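Local coordinates for protein phosphoribosylaminoimidazole carboxylase, ATPase subunit (Thermus thermophilus, PDB 3AW8) that probably catalyses the ATP-dependent carboxylation of 5-aminoimidazole ribonucleotide to N5-carboxyaminoimidazole ribonucleotide in purine biosynthesis, at residues Phe177-Ser182 / Pro216-Ala221; Val199-Trp204 / Ala244-Gln249; Leu23-Leu28 / Asn281-Val286; Met13-Gly18 / Gly37-Leu42. All blocks are in the same frame, centred on the assembly; numbering follows the deposited sequence.

Contact 1: Phe177-Ser182 / Pro216-Ala221; sequences FDREVS and PGASEA. With AMP (adenosine monophosphate), chain C.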
# COMPACT_ATOMS: atom_id res chain seq x y z
N PHE A 177 6.20 -23.98 26.37
CA PHE A 177 5.32 -22.83 26.23
C PHE A 177 3.94 -23.17 25.67
O PHE A 177 3.76 -24.13 24.92
CB PHE A 177 5.99 -21.76 25.35
CG PHE A 177 6.33 -22.24 23.96
CD1 PHE A 177 5.37 -22.27 22.96
CD2 PHE A 177 7.61 -22.70 23.67
CE1 PHE A 177 5.67 -22.75 21.69
CE2 PHE A 177 7.92 -23.19 22.39
CZ PHE A 177 6.95 -23.22 21.40
N ASP A 178 2.96 -22.37 26.08
CA ASP A 178 1.58 -22.53 25.62
C ASP A 178 1.60 -22.13 24.15
O ASP A 178 0.98 -22.78 23.30
CB ASP A 178 0.66 -21.58 26.40
CG ASP A 178 0.59 -21.92 27.88
OD1 ASP A 178 0.28 -21.01 28.68
OD2 ASP A 178 0.84 -23.09 28.25
N ARG A 179 2.34 -21.07 23.86
CA ARG A 179 2.48 -20.57 22.50
C ARG A 179 3.61 -19.55 22.44
O ARG A 179 4.19 -19.17 23.46
CB ARG A 179 1.19 -19.89 22.04
CG ARG A 179 0.85 -18.63 22.82
CD ARG A 179 -0.42 -17.98 22.32
NE ARG A 179 -0.82 -16.89 23.20
CZ ARG A 179 -1.91 -16.15 23.02
NH1 ARG A 179 -2.19 -15.16 23.87
NH2 ARG A 179 -2.72 -16.39 21.99
N GLU A 180 3.92 -19.13 21.22
CA GLU A 180 4.95 -18.14 20.98
C GLU A 180 4.22 -16.88 20.55
O GLU A 180 3.25 -16.94 19.80
CB GLU A 180 5.91 -18.60 19.89
CG GLU A 180 6.99 -19.54 20.40
CD GLU A 180 7.92 -20.03 19.31
OE1 GLU A 180 7.57 -21.01 18.61
OE2 GLU A 180 9.01 -19.42 19.13
N VAL A 181 4.66 -15.73 21.06
CA VAL A 181 4.04 -14.47 20.69
C VAL A 181 5.13 -13.43 20.48
O VAL A 181 6.27 -13.64 20.88
CB VAL A 181 3.02 -13.99 21.77
CG1 VAL A 181 1.91 -15.01 21.93
CG2 VAL A 181 3.73 -13.73 23.09
N SER A 182 4.78 -12.33 19.85
CA SER A 182 5.76 -11.27 19.62
C SER A 182 5.06 -9.93 19.72
O SER A 182 3.86 -9.83 19.47
CB SER A 182 6.42 -11.41 18.25
OG SER A 182 5.51 -11.07 17.22
N PRO A 216 -4.87 -14.21 19.78
CA PRO A 216 -6.14 -14.76 20.24
C PRO A 216 -6.22 -14.93 21.75
O PRO A 216 -5.46 -15.71 22.33
CB PRO A 216 -6.22 -16.10 19.51
CG PRO A 216 -5.51 -15.82 18.23
CD PRO A 216 -4.30 -15.03 18.69
N GLY A 217 -7.11 -14.18 22.38
CA GLY A 217 -7.29 -14.28 23.82
C GLY A 217 -6.39 -13.41 24.67
O GLY A 217 -6.70 -13.13 25.83
N ALA A 218 -5.26 -12.99 24.11
CA ALA A 218 -4.31 -12.15 24.82
C ALA A 218 -4.95 -11.34 25.94
O ALA A 218 -5.90 -10.60 25.72
CB ALA A 218 -3.61 -11.21 23.84
N SER A 219 -4.42 -11.51 27.15
CA SER A 219 -4.91 -10.78 28.31
C SER A 219 -4.74 -9.27 28.10
O SER A 219 -3.97 -8.84 27.25
CB SER A 219 -4.14 -11.20 29.56
OG SER A 219 -4.18 -10.19 30.55
N GLU A 220 -5.46 -8.48 28.88
CA GLU A 220 -5.34 -7.03 28.77
C GLU A 220 -4.07 -6.66 29.54
O GLU A 220 -3.36 -5.72 29.20
CB GLU A 220 -6.58 -6.36 29.38
CG GLU A 220 -6.89 -4.97 28.84
CD GLU A 220 -6.12 -3.85 29.54
OE1 GLU A 220 -4.87 -3.90 29.56
OE2 GLU A 220 -6.77 -2.92 30.06
N ALA A 221 -3.77 -7.44 30.58
CA ALA A 221 -2.58 -7.19 31.38
C ALA A 221 -1.37 -7.75 30.62
O ALA A 221 -0.26 -7.22 30.74
CB ALA A 221 -2.71 -7.86 32.74
P AMP C . 15.57 -19.46 16.68
O1P AMP C . 14.96 -18.34 15.91
O2P AMP C . 15.52 -19.12 18.26
O3P AMP C . 17.10 -19.66 16.21
O5' AMP C . 14.75 -20.84 16.39
C5' AMP C . 13.39 -20.67 16.84
C4' AMP C . 12.67 -22.03 16.84
O4' AMP C . 13.27 -22.95 17.82
C3' AMP C . 11.19 -21.89 17.20
O3' AMP C . 10.38 -22.73 16.36
C2' AMP C . 11.10 -22.28 18.68
O2' AMP C . 9.88 -22.99 18.96
C1' AMP C . 12.35 -23.15 18.94
N9 AMP C . 13.00 -22.77 20.22
C8 AMP C . 13.99 -21.83 20.39
N7 AMP C . 14.33 -21.74 21.64
C5 AMP C . 13.60 -22.61 22.36
C6 AMP C . 13.52 -22.97 23.74
N6 AMP C . 14.34 -22.35 24.67
N1 AMP C . 12.64 -23.92 24.12
C2 AMP C . 11.84 -24.53 23.24
N3 AMP C . 11.88 -24.23 21.93
C4 AMP C . 12.73 -23.29 21.46
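Arg179 opens the strand 179-187 with an extended backbone, and across from it Pro216 to Ala218 run as a loop that turns at Gly217, where phi is positive, before the helix 220-237 begins. The link is essentially one long side chain. CG of Arg179 sits in the crowded position between the backbone N and the carbonyl carbon (chi1 65°), and from there the chain runs straight out to NE, carrying the guanidinium to the loop. NH2 donates to Pro216 O at 2.8 Å with a bent N-H...O angle of 143°, the oxygen lying somewhat out of the guanidinium plane. Ala218 N lies at the guanidinium edge, 3.8 Å from Arg179 NH1, with no bond between them, and Pro216 CD rests 3.9 Å from NH2. The rest of the group is tied down on the strand side: NE donates to Gln249 OE1 and NH2 also meets Glu200 OE2 in a salt bridge, which together fix the rotation of the guanidinium. With an alanine here, Pro216 O and Gln249 OE1 would probably lose a donor and Glu200 OE2 its charged mate, so the loop would be less firmly held to the sheet. Further along, Ser219 OG accepts from Ala221 N at 2.8 Å, an N-cap on the helix. Next to Arg179, Glu180 OE1 accepts from AMP O2' at 3.1 Å. Asp178 and Arg179 are opposed by the single residue Gln249, which makes a classic beta bulge; the next residue, Glu180, holds the AMP ribose in the ATP-grasp domain.

Contact 2: Val199-Trp204 / Ala244-Gln249; sequences VENRHW and ALEFFQ. With AMP (adenosine monophosphate), chain C.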
# COMPACT_ATOMS: atom_id res chain seq x y z
N VAL A 199 1.03 -10.59 19.03
CA VAL A 199 0.73 -11.42 17.88
C VAL A 199 1.15 -12.85 18.20
O VAL A 199 2.19 -13.07 18.82
CB VAL A 199 1.50 -10.93 16.62
CG1 VAL A 199 1.23 -11.84 15.43
CG2 VAL A 199 1.10 -9.50 16.29
N GLU A 200 0.33 -13.82 17.81
CA GLU A 200 0.66 -15.21 18.05
C GLU A 200 1.34 -15.76 16.81
O GLU A 200 0.77 -15.74 15.71
CB GLU A 200 -0.59 -16.03 18.35
CG GLU A 200 -0.35 -17.52 18.28
CD GLU A 200 -1.53 -18.34 18.73
OE1 GLU A 200 -1.57 -19.54 18.39
OE2 GLU A 200 -2.41 -17.77 19.43
N ASN A 201 2.56 -16.27 16.98
CA ASN A 201 3.31 -16.80 15.85
C ASN A 201 3.51 -18.31 15.95
O ASN A 201 3.82 -18.82 17.02
CB ASN A 201 4.67 -16.10 15.77
CG ASN A 201 4.56 -14.61 15.99
OD1 ASN A 201 5.20 -14.04 16.88
ND2 ASN A 201 3.73 -13.96 15.18
N ARG A 202 3.32 -19.01 14.84
CA ARG A 202 3.50 -20.45 14.83
C ARG A 202 4.60 -20.82 13.87
O ARG A 202 4.56 -20.45 12.70
CB ARG A 202 2.21 -21.15 14.41
CG ARG A 202 1.06 -20.89 15.34
CD ARG A 202 -0.11 -21.74 14.97
NE ARG A 202 -1.23 -21.50 15.86
CZ ARG A 202 -2.44 -22.00 15.67
NH1 ARG A 202 -2.68 -22.78 14.62
NH2 ARG A 202 -3.41 -21.71 16.53
N HIS A 203 5.58 -21.55 14.38
CA HIS A 203 6.70 -21.96 13.58
C HIS A 203 6.61 -23.44 13.27
O HIS A 203 5.95 -24.19 14.00
CB HIS A 203 8.00 -21.68 14.32
CG HIS A 203 8.15 -20.26 14.76
ND1 HIS A 203 8.56 -19.26 13.90
CD2 HIS A 203 7.89 -19.65 15.94
CE1 HIS A 203 8.55 -18.10 14.54
NE2 HIS A 203 8.14 -18.31 15.78
N TRP A 204 7.26 -23.85 12.20
CA TRP A 204 7.28 -25.23 11.80
C TRP A 204 8.50 -25.41 10.90
O TRP A 204 8.63 -24.72 9.88
CB TRP A 204 5.99 -25.59 11.05
CG TRP A 204 5.78 -27.07 10.85
CD1 TRP A 204 6.11 -27.81 9.74
CD2 TRP A 204 5.16 -27.98 11.77
NE1 TRP A 204 5.74 -29.13 9.93
CE2 TRP A 204 5.16 -29.26 11.16
CE3 TRP A 204 4.62 -27.84 13.05
CZ2 TRP A 204 4.62 -30.38 11.79
CZ3 TRP A 204 4.09 -28.96 13.69
CH2 TRP A 204 4.10 -30.21 13.05
N ALA A 244 11.27 -5.50 17.25
CA ALA A 244 10.44 -6.69 17.36
C ALA A 244 10.94 -7.60 18.48
O ALA A 244 12.08 -8.09 18.45
CB ALA A 244 10.43 -7.45 16.04
N LEU A 245 10.08 -7.81 19.47
CA LEU A 245 10.40 -8.65 20.62
C LEU A 245 9.57 -9.93 20.59
O LEU A 245 8.34 -9.89 20.54
CB LEU A 245 10.11 -7.87 21.90
CG LEU A 245 11.29 -7.29 22.69
CD1 LEU A 245 12.42 -6.90 21.76
CD2 LEU A 245 10.80 -6.10 23.52
N GLU A 246 10.26 -11.06 20.63
CA GLU A 246 9.60 -12.36 20.63
C GLU A 246 9.67 -12.99 22.02
O GLU A 246 10.73 -13.06 22.62
CB GLU A 246 10.25 -13.29 19.61
CG GLU A 246 9.79 -13.04 18.20
CD GLU A 246 10.32 -14.08 17.23
OE1 GLU A 246 11.49 -13.96 16.81
OE2 GLU A 246 9.57 -15.03 16.90
N PHE A 247 8.53 -13.44 22.53
CA PHE A 247 8.49 -14.07 23.84
C PHE A 247 7.86 -15.46 23.77
O PHE A 247 7.27 -15.85 22.76
CB PHE A 247 7.66 -13.25 24.84
CG PHE A 247 8.16 -11.86 25.05
CD1 PHE A 247 7.78 -10.83 24.20
CD2 PHE A 247 9.00 -11.56 26.12
CE1 PHE A 247 8.22 -9.53 24.41
CE2 PHE A 247 9.45 -10.26 26.34
CZ PHE A 247 9.06 -9.24 25.49
N PHE A 248 8.02 -16.21 24.86
CA PHE A 248 7.43 -17.53 25.00
C PHE A 248 6.33 -17.27 26.02
O PHE A 248 6.58 -16.59 27.02
CB PHE A 248 8.41 -18.53 25.60
CG PHE A 248 9.44 -19.02 24.65
CD1 PHE A 248 9.06 -19.61 23.45
CD2 PHE A 248 10.79 -18.92 24.95
CE1 PHE A 248 10.02 -20.10 22.56
CE2 PHE A 248 11.76 -19.40 24.07
CZ PHE A 248 11.37 -19.99 22.88
N GLN A 249 5.12 -17.76 25.77
CA GLN A 249 4.04 -17.55 26.73
C GLN A 249 3.78 -18.83 27.51
O GLN A 249 3.34 -19.84 26.94
CB GLN A 249 2.74 -17.11 26.05
CG GLN A 249 1.72 -16.56 27.06
CD GLN A 249 0.33 -16.36 26.47
OE1 GLN A 249 0.16 -15.79 25.40
NE2 GLN A 249 -0.68 -16.83 27.20
P AMP C . 15.57 -19.46 16.68
O1P AMP C . 14.96 -18.34 15.91
O2P AMP C . 15.52 -19.12 18.26
O3P AMP C . 17.10 -19.66 16.21
O5' AMP C . 14.75 -20.84 16.39
C5' AMP C . 13.39 -20.67 16.84
C4' AMP C . 12.67 -22.03 16.84
O4' AMP C . 13.27 -22.95 17.82
C3' AMP C . 11.19 -21.89 17.20
O3' AMP C . 10.38 -22.73 16.36
C2' AMP C . 11.10 -22.28 18.68
O2' AMP C . 9.88 -22.99 18.96
C1' AMP C . 12.35 -23.15 18.94
N9 AMP C . 13.00 -22.77 20.22
C8 AMP C . 13.99 -21.83 20.39
N7 AMP C . 14.33 -21.74 21.64
C5 AMP C . 13.60 -22.61 22.36
C6 AMP C . 13.52 -22.97 23.74
N6 AMP C . 14.34 -22.35 24.67
N1 AMP C . 12.64 -23.92 24.12
C2 AMP C . 11.84 -24.53 23.24
N3 AMP C . 11.88 -24.23 21.93
C4 AMP C . 12.73 -23.29 21.46
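His203 and Glu246 meet beside the ribose in the nucleotide pocket of the ATP-grasp domain, approaching from opposite directions on strands that are not direct neighbours. NE2 of the imidazole has Glu246 OE2 near the ring plane, at its edge, 3.7 Å away, with ring and carboxylate planes 52° apart; this is proximity of polar groups, not a hydrogen bond. Glu246 gets there with an extended chain beyond CG. Strand 179-187 lies between 193-204 and 241-250 in the antiparallel sheet and keeps the CA atoms of Asn201 and Glu246 9.1 Å apart. The side chain of Glu180, on the middle strand, packs against both His203 and Phe248. Asn201 OD1 stays 4.5 Å from Glu246 OE2, its amide being held by Ser211 and Ser182. AMP meets this group at two points: His203 CB is 3.3 Å from AMP O3', with His203 CG at 3.7 Å from the same oxygen, and Phe248 CZ comes within 3.5 Å of AMP C5, its ring set obliquely to the base. An alanine in place of His203 would probably strip the imidazole from beside O3' and leave Glu246 OE2 without its ring neighbour. Glu246 OE1 lies close to Glu258 OE1, a pocket residue on strand 253-260.

Contact 3: Leu23-Leu28 / Asn281-Val286; sequences LSFRFL and NHLRAV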
# COMPACT_ATOMS: atom_id res chain seq x y z
N LEU A 23 8.88 9.81 -0.30
CA LEU A 23 10.28 9.54 0.01
C LEU A 23 11.02 8.85 -1.15
O LEU A 23 10.42 8.46 -2.16
CB LEU A 23 10.37 8.66 1.26
CG LEU A 23 9.66 9.14 2.53
CD1 LEU A 23 9.73 8.06 3.60
CD2 LEU A 23 10.30 10.44 3.03
N SER A 24 12.33 8.71 -0.99
CA SER A 24 13.18 8.07 -1.99
C SER A 24 14.03 7.03 -1.29
O SER A 24 14.30 7.13 -0.09
CB SER A 24 14.10 9.09 -2.65
OG SER A 24 13.32 10.04 -3.32
N PHE A 25 14.47 6.02 -2.03
CA PHE A 25 15.24 4.96 -1.42
C PHE A 25 16.41 4.51 -2.25
O PHE A 25 16.42 4.68 -3.47
CB PHE A 25 14.32 3.75 -1.16
CG PHE A 25 13.19 4.06 -0.23
CD1 PHE A 25 13.32 3.88 1.14
CD2 PHE A 25 12.01 4.61 -0.72
CE1 PHE A 25 12.30 4.25 2.02
CE2 PHE A 25 10.98 4.98 0.14
CZ PHE A 25 11.12 4.80 1.52
N ARG A 26 17.40 3.94 -1.57
CA ARG A 26 18.58 3.37 -2.20
C ARG A 26 18.94 2.16 -1.35
O ARG A 26 19.05 2.26 -0.13
CB ARG A 26 19.74 4.36 -2.22
CG ARG A 26 20.99 3.77 -2.87
CD ARG A 26 22.13 4.75 -2.86
NE ARG A 26 21.86 5.92 -3.69
CZ ARG A 26 22.45 7.10 -3.53
NH1 ARG A 26 23.34 7.26 -2.56
NH2 ARG A 26 22.16 8.11 -4.33
N PHE A 27 19.10 1.01 -1.98
CA PHE A 27 19.44 -0.19 -1.23
C PHE A 27 20.86 -0.62 -1.53
O PHE A 27 21.44 -0.25 -2.55
CB PHE A 27 18.49 -1.35 -1.59
CG PHE A 27 17.04 -1.03 -1.41
CD1 PHE A 27 16.30 -0.47 -2.44
CD2 PHE A 27 16.43 -1.22 -0.17
CE1 PHE A 27 14.98 -0.09 -2.25
CE2 PHE A 27 15.10 -0.84 0.03
CZ PHE A 27 14.37 -0.27 -1.01
N LEU A 28 21.43 -1.40 -0.62
CA LEU A 28 22.77 -1.95 -0.79
C LEU A 28 22.57 -3.44 -0.52
O LEU A 28 21.93 -3.81 0.46
CB LEU A 28 23.77 -1.38 0.24
CG LEU A 28 25.26 -1.47 -0.14
CD1 LEU A 28 26.11 -1.31 1.11
CD2 LEU A 28 25.58 -2.80 -0.79
N ASN A 281 5.39 3.08 9.94
CA ASN A 281 5.78 3.57 11.26
C ASN A 281 7.29 3.61 11.45
O ASN A 281 7.82 4.55 12.07
CB ASN A 281 5.13 2.73 12.36
CG ASN A 281 4.03 3.48 13.09
OD1 ASN A 281 3.20 2.89 13.77
ND2 ASN A 281 4.03 4.80 12.95
N HIS A 282 7.98 2.61 10.93
CA HIS A 282 9.43 2.57 11.05
C HIS A 282 9.96 3.82 10.38
O HIS A 282 10.83 4.50 10.90
CB HIS A 282 10.01 1.34 10.37
CG HIS A 282 11.50 1.26 10.46
ND1 HIS A 282 12.16 0.81 11.59
CD2 HIS A 282 12.47 1.59 9.57
CE1 HIS A 282 13.46 0.86 11.38
NE2 HIS A 282 13.68 1.33 10.17
N LEU A 283 9.41 4.10 9.20
CA LEU A 283 9.81 5.25 8.41
C LEU A 283 9.49 6.55 9.16
O LEU A 283 10.32 7.46 9.22
CB LEU A 283 9.09 5.23 7.05
CG LEU A 283 9.85 4.89 5.76
CD1 LEU A 283 11.04 4.00 6.03
CD2 LEU A 283 8.88 4.22 4.79
N ARG A 284 8.29 6.63 9.72
CA ARG A 284 7.90 7.82 10.46
C ARG A 284 8.83 8.03 11.65
O ARG A 284 9.28 9.15 11.91
CB ARG A 284 6.43 7.72 10.90
CG ARG A 284 5.48 7.86 9.71
CD ARG A 284 4.07 7.32 9.96
NE ARG A 284 3.22 8.26 10.68
CZ ARG A 284 1.89 8.28 10.61
NH1 ARG A 284 1.23 7.42 9.84
NH2 ARG A 284 1.21 9.17 11.32
N ALA A 285 9.15 6.94 12.34
CA ALA A 285 10.04 7.00 13.48
C ALA A 285 11.41 7.56 13.12
O ALA A 285 11.79 8.62 13.62
CB ALA A 285 10.21 5.62 14.08
N VAL A 286 12.14 6.88 12.25
CA VAL A 286 13.48 7.33 11.88
C VAL A 286 13.50 8.70 11.23
O VAL A 286 14.56 9.33 11.10
CB VAL A 286 14.19 6.33 10.93
CG1 VAL A 286 14.15 4.93 11.53
CG2 VAL A 286 13.56 6.36 9.55
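Leu283, on the helix 278-287, pushes its isobutyl group against Leu23, just before the strand 25-29, and Phe25, its first residue, and these three side chains carry the whole contact. The close part is where the two leucines slide past each other in opposite directions: Leu23 CD1 lies 3.8 Å from Leu283 CG and 4.1 Å from Leu283 CD2. The same CD2 methyl reaches the rim of the phenyl ring, where Phe25 CZ is 4.0 Å away and the methyl lies near the ring plane, so the ring offers its edge and not its face. With chi1 at -61° the ring of Phe25 swings to the side of its backbone N to get there. Inward, Leu14 of the helix 9-18 also packs on Leu283, while Ile2 supports both Leu23 and Phe25 from the strand 2-5. The outer side is looser: Leu23 and Ser24 are partly exposed, and the nearest CA atoms, of Leu23 and Leu283, are 9.4 Å apart. The CB of Arg284 points away from the strand; its guanidinium is salt-bridged to Glu280, and its side chain packs on Leu316 of the second subunit. The contact joins the helix to the loop and start of strand 25-29, an inner strand of the parallel sheet. It is itself purely apolar; nearby polar ties, such as the hydrogen bond of His282 to Thr64, lie outside it.

Contact 4: Met13-Gly18 / Gly37-Leu42; sequences MLALAG and GQVGEL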
# COMPACT_ATOMS: atom_id res chain seq x y z
N MET A 13 9.41 -3.76 1.10
CA MET A 13 8.19 -3.25 1.70
C MET A 13 8.34 -1.89 2.36
O MET A 13 7.39 -1.11 2.35
CB MET A 13 7.59 -4.30 2.63
CG MET A 13 7.08 -5.49 1.81
SD MET A 13 6.14 -6.70 2.74
CE MET A 13 7.49 -7.75 3.38
N LEU A 14 9.52 -1.60 2.91
CA LEU A 14 9.77 -0.27 3.48
C LEU A 14 9.61 0.77 2.35
O LEU A 14 8.93 1.79 2.51
CB LEU A 14 11.18 -0.17 4.06
CG LEU A 14 11.38 -0.83 5.42
CD1 LEU A 14 12.86 -1.04 5.73
CD2 LEU A 14 10.71 0.05 6.47
N ALA A 15 10.23 0.49 1.21
CA ALA A 15 10.14 1.42 0.09
C ALA A 15 8.70 1.61 -0.39
O ALA A 15 8.26 2.74 -0.62
CB ALA A 15 11.04 0.95 -1.06
N LEU A 16 7.95 0.51 -0.53
CA LEU A 16 6.55 0.61 -0.99
C LEU A 16 5.73 1.42 -0.01
O LEU A 16 4.83 2.15 -0.40
CB LEU A 16 5.93 -0.78 -1.17
CG LEU A 16 6.57 -1.62 -2.29
CD1 LEU A 16 5.99 -3.03 -2.30
CD2 LEU A 16 6.36 -0.94 -3.63
N ALA A 17 6.04 1.30 1.28
CA ALA A 17 5.30 2.06 2.28
C ALA A 17 5.76 3.52 2.30
O ALA A 17 5.01 4.40 2.73
CB ALA A 17 5.48 1.42 3.67
N GLY A 18 6.97 3.78 1.81
CA GLY A 18 7.50 5.14 1.82
C GLY A 18 7.16 6.03 0.64
O GLY A 18 7.08 7.26 0.80
N GLY A 37 15.48 -4.23 -5.42
CA GLY A 37 15.94 -3.56 -6.62
C GLY A 37 14.83 -3.34 -7.63
O GLY A 37 14.88 -2.42 -8.45
N GLN A 38 13.81 -4.18 -7.58
CA GLN A 38 12.69 -4.07 -8.51
C GLN A 38 11.82 -2.91 -8.08
O GLN A 38 10.83 -2.59 -8.73
CB GLN A 38 11.85 -5.35 -8.48
CG GLN A 38 12.57 -6.61 -8.93
CD GLN A 38 11.92 -7.88 -8.41
OE1 GLN A 38 10.70 -7.92 -8.18
NE2 GLN A 38 12.72 -8.92 -8.21
N VAL A 39 12.20 -2.24 -7.01
CA VAL A 39 11.37 -1.18 -6.49
C VAL A 39 12.08 0.12 -6.16
O VAL A 39 11.44 1.13 -5.89
CB VAL A 39 10.61 -1.75 -5.26
CG1 VAL A 39 11.04 -1.05 -3.99
CG2 VAL A 39 9.13 -1.71 -5.52
N GLY A 40 13.41 0.10 -6.19
CA GLY A 40 14.18 1.30 -5.91
C GLY A 40 15.59 1.20 -6.47
O GLY A 40 15.90 0.25 -7.19
N GLU A 41 16.44 2.17 -6.15
CA GLU A 41 17.82 2.18 -6.61
C GLU A 41 18.59 1.16 -5.78
O GLU A 41 18.63 1.25 -4.55
CB GLU A 41 18.43 3.58 -6.44
CG GLU A 41 19.84 3.74 -6.99
CD GLU A 41 20.44 5.14 -6.73
OE1 GLU A 41 21.64 5.34 -7.04
OE2 GLU A 41 19.72 6.04 -6.22
N LEU A 42 19.19 0.19 -6.44
CA LEU A 42 19.92 -0.86 -5.76
C LEU A 42 21.40 -0.82 -6.13
O LEU A 42 21.75 -0.87 -7.31
CB LEU A 42 19.31 -2.22 -6.11
CG LEU A 42 19.87 -3.56 -5.60
CD1 LEU A 42 20.72 -4.19 -6.69
CD2 LEU A 42 20.66 -3.39 -4.30
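Leu16 turns CG anti to its carbonyl carbon, beside the backbone N (chi1 -65°), and a chi2 of 174° sets CD1 anti to CA, so that the other methyl, CD2, is the one presented to Val39. There it lies 3.4 Å from Val39 CG2, the two side chains crossing at about a right angle. The second branch of the valine goes the other way: Val39 CG1 meets Ala15 CB at 3.5 Å. Val39 thus straddles two consecutive residues of the helix 9-18, one methyl on each. Ala15 directs CB toward the loop, and its small side chain is consistent with the CA atoms of Ala15 and Val39 being only 7.2 Å apart. No hydrogen bond crosses the pair; the backbone carbonyl of Val39 is instead taken by Tyr19 OH just beyond the helix, while Tyr19 of the second subunit packs on both Leu16 and Val39, so the dimer partner covers this side. On its inner side Ala15 also rests on Phe25 and Phe27 of the strand 25-29. What holds together here is the helix that follows the first strand and the loop leading into the edge strand 41-44 of a four-stranded parallel sheet. A strand, a helix packed on the sheet and a second parallel strand, in this order, are consistent with the Rossmann-like preATP-grasp domain of the PurK family.

Contacts 1 and 2 share the antiparallel sheet of the ATP-grasp domain: their centres are 9 Å apart, their segments alternate along the chain, and both touch AMP, which Arg97 and Val175 also hold. Contacts 3 and 4, likewise with centres 9 Å apart, both reach the parallel sheet of the preATP-grasp domain, where strands 25-29 and 41-44 are neighbours and Phe27 N lies 2.6 Å from Glu41 O. The two pairs are well separated: contact 2 is about 26 Å from contact 3 and 27 Å from contact 4, centre to centre, so contacts 3 and 4 lie away from the nucleotide. Contact 3 closes a loop of the chain that contains both contacts 1 and 2.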